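Local coordinates for protein argonaute (Methanocaldococcus jannaschii, PDB 5G5S) that uses short single-stranded DNA guides to find complementary target DNA and cuts the target strand, possibly in defence against invading genetic elements, at residues Y361-E366 against A430-K435. Sequence-based numbering, arbitrary orientation.
Sequences YILIDE and ALIIGK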
loop_
_atom_site.group_PDB
_atom_site.type_symbol
_atom_site.label_atom_id
_atom_site.label_comp_id
_atom_site.label_asym_id
_atom_site.label_seq_id
_atom_site.Cartn_x
_atom_site.Cartn_y
_atom_site.Cartn_z
ATOM N N TYR A 361 0.990 29.188 -10.587
ATOM C CA TYR A 361 0.348 29.922 -9.501
ATOM C C TYR A 361 1.162 29.719 -8.221
ATOM O O TYR A 361 1.697 28.629 -8.018
ATOM C CB TYR A 361 -1.081 29.399 -9.290
ATOM C CG TYR A 361 -2.071 29.873 -10.329
ATOM C CD1 TYR A 361 -2.231 29.192 -11.533
ATOM C CD2 TYR A 361 -2.870 30.989 -10.100
ATOM C CE1 TYR A 361 -3.137 29.632 -12.499
ATOM C CE2 TYR A 361 -3.800 31.421 -11.046
ATOM C CZ TYR A 361 -3.931 30.737 -12.244
ATOM O OH TYR A 361 -4.843 31.169 -13.179
ATOM N N ILE A 362 1.288 30.759 -7.377
ATOM C CA ILE A 362 1.987 30.625 -6.091
ATOM C C ILE A 362 0.976 30.888 -4.983
ATOM O O ILE A 362 0.584 32.031 -4.745
ATOM C CB ILE A 362 3.328 31.418 -5.929
ATOM C CG1 ILE A 362 4.257 31.337 -7.181
ATOM C CG2 ILE A 362 4.068 31.002 -4.643
ATOM C CD1 ILE A 362 4.790 29.899 -7.637
ATOM N N LEU A 363 0.517 29.808 -4.351
ATOM C CA LEU A 363 -0.497 29.830 -3.301
ATOM C C LEU A 363 0.117 29.801 -1.900
ATOM O O LEU A 363 0.685 28.792 -1.487
ATOM C CB LEU A 363 -1.520 28.691 -3.528
ATOM C CG LEU A 363 -2.275 28.750 -4.871
ATOM C CD1 LEU A 363 -2.845 27.424 -5.239
ATOM C CD2 LEU A 363 -3.369 29.807 -4.860
ATOM N N ILE A 364 0.036 30.944 -1.192
ATOM C CA ILE A 364 0.586 31.137 0.156
ATOM C C ILE A 364 -0.551 31.136 1.180
ATOM O O ILE A 364 -1.524 31.874 1.015
ATOM C CB ILE A 364 1.448 32.439 0.272
ATOM C CG1 ILE A 364 2.322 32.710 -0.977
ATOM C CG2 ILE A 364 2.298 32.441 1.549
ATOM C CD1 ILE A 364 1.780 33.771 -1.896
ATOM N N ASP A 365 -0.417 30.319 2.242
ATOM C CA ASP A 365 -1.391 30.215 3.333
ATOM C C ASP A 365 -1.433 31.556 4.076
ATOM O O ASP A 365 -0.371 32.103 4.389
ATOM C CB ASP A 365 -0.994 29.073 4.287
ATOM C CG ASP A 365 -2.070 28.669 5.275
ATOM O OD1 ASP A 365 -2.253 29.385 6.276
ATOM O OD2 ASP A 365 -2.692 27.612 5.069
ATOM N N GLU A 366 -2.651 32.103 4.314
ATOM C CA GLU A 366 -2.898 33.386 4.998
ATOM C C GLU A 366 -2.153 33.516 6.329
ATOM O O GLU A 366 -1.623 34.585 6.626
ATOM C CB GLU A 366 -4.402 33.595 5.237
ATOM C CG GLU A 366 -5.145 34.207 4.064
ATOM C CD GLU A 366 -6.612 34.502 4.318
ATOM O OE1 GLU A 366 -6.932 35.115 5.362
ATOM O OE2 GLU A 366 -7.441 34.156 3.445
ATOM N N ALA A 430 0.703 24.829 -9.782
ATOM C CA ALA A 430 0.471 25.612 -8.574
ATOM C C ALA A 430 1.399 25.153 -7.465
ATOM O O ALA A 430 1.432 23.974 -7.143
ATOM C CB ALA A 430 -0.983 25.528 -8.139
ATOM N N LEU A 431 2.192 26.078 -6.921
ATOM C CA LEU A 431 3.096 25.777 -5.818
ATOM C C LEU A 431 2.413 26.282 -4.551
ATOM O O LEU A 431 2.161 27.479 -4.413
ATOM C CB LEU A 431 4.473 26.431 -6.037
ATOM C CG LEU A 431 5.544 26.191 -4.971
ATOM C CD1 LEU A 431 6.070 24.755 -5.014
ATOM C CD2 LEU A 431 6.687 27.183 -5.120
ATOM N N ILE A 432 2.030 25.345 -3.676
ATOM C CA ILE A 432 1.325 25.640 -2.433
ATOM C C ILE A 432 2.323 25.700 -1.266
ATOM O O ILE A 432 3.007 24.712 -0.978
ATOM C CB ILE A 432 0.161 24.625 -2.189
ATOM C CG1 ILE A 432 -0.869 24.635 -3.337
ATOM C CG2 ILE A 432 -0.520 24.847 -0.834
ATOM C CD1 ILE A 432 -1.575 23.254 -3.543
ATOM N N ILE A 433 2.404 26.875 -0.610
ATOM C CA ILE A 433 3.251 27.110 0.561
ATOM C C ILE A 433 2.317 27.122 1.782
ATOM O O ILE A 433 1.489 28.030 1.936
ATOM C CB ILE A 433 4.091 28.424 0.447
ATOM C CG1 ILE A 433 4.652 28.691 -0.990
ATOM C CG2 ILE A 433 5.163 28.521 1.550
ATOM C CD1 ILE A 433 5.718 27.726 -1.523
ATOM N N GLY A 434 2.429 26.084 2.603
ATOM C CA GLY A 434 1.599 25.920 3.789
ATOM C C GLY A 434 2.361 25.812 5.090
ATOM O O GLY A 434 3.577 26.017 5.126
ATOM N N LYS A 435 1.634 25.493 6.170
ATOM C CA LYS A 435 2.177 25.349 7.525
ATOM C C LYS A 435 1.629 24.112 8.253
ATOM O O LYS A 435 0.626 23.544 7.813
ATOM C CB LYS A 435 1.983 26.641 8.353
ATOM C CG LYS A 435 0.540 27.115 8.501
ATOM C CD LYS A 435 0.373 28.025 9.708
ATOM C CE LYS A 435 -0.186 27.284 10.901
ATOM N NZ LYS A 435 -0.442 28.195 12.043
#
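Leu363 bridges two side chains of the strand beside it: its CD1 sits 3.9 Å from Ala430 CB and equally close to CG1 of Ile432. The torsion chi1 of -60° sets CG opposite the carbonyl carbon, and from there the CD1 branch leans across the gap, the two branched chains of Leu363 and Ile432 meeting at a slant. Of the Tyr361 side chain, CB meets Ala430 CB on this same face (4.0 Å), while the ring heads away from the neighbouring strand. Helix 442-452 covers this face, with Leu451 against Leu363 and Ala430, and Leu447 against Ile432.

On the other face Ile362 and Leu431 run side by side. CD1 of Ile362 reaches over to Leu431 CB at 3.8 Å, while a looser approach joins its CG2 to CG1 of Ile433.

Between the two faces, 361-365 and 430-434 are parallel neighbours in register, Tyr361 facing Ala430 and Ile364 facing Ile433. Bonds alternate in direction: Leu431 N donates to Tyr361 O, Leu363 N to Leu431 O (2.9 Å), Ile433 N to Leu363 O (2.7 Å, nearly straight at 171°) and Asp365 N to Ile433 O.

At the C-terminal ends, Asp365 points its CB toward the partner strand, 3.6 Å from Ile433 O and a little farther from Gly434 CA. Its carboxylate is held through both oxygens, OD1 by Glu367 N and OD2 by Tyr444 OH. Lys435 instead pairs through NZ with Glu367.

These are the two central strands of the Mid domain's four-stranded parallel sheet. Gln459 on strand 456-462, which binds a divalent metal cation and begins the 459-462 segment that binds the guide's phosphorylated 5' end, has its side chain about 5 Å from that of Leu431. The chemistry is thus a buried aliphatic interior stitched by backbone bonds, with the charged side chains of these two segments gathered at and just beyond the C-terminal ends.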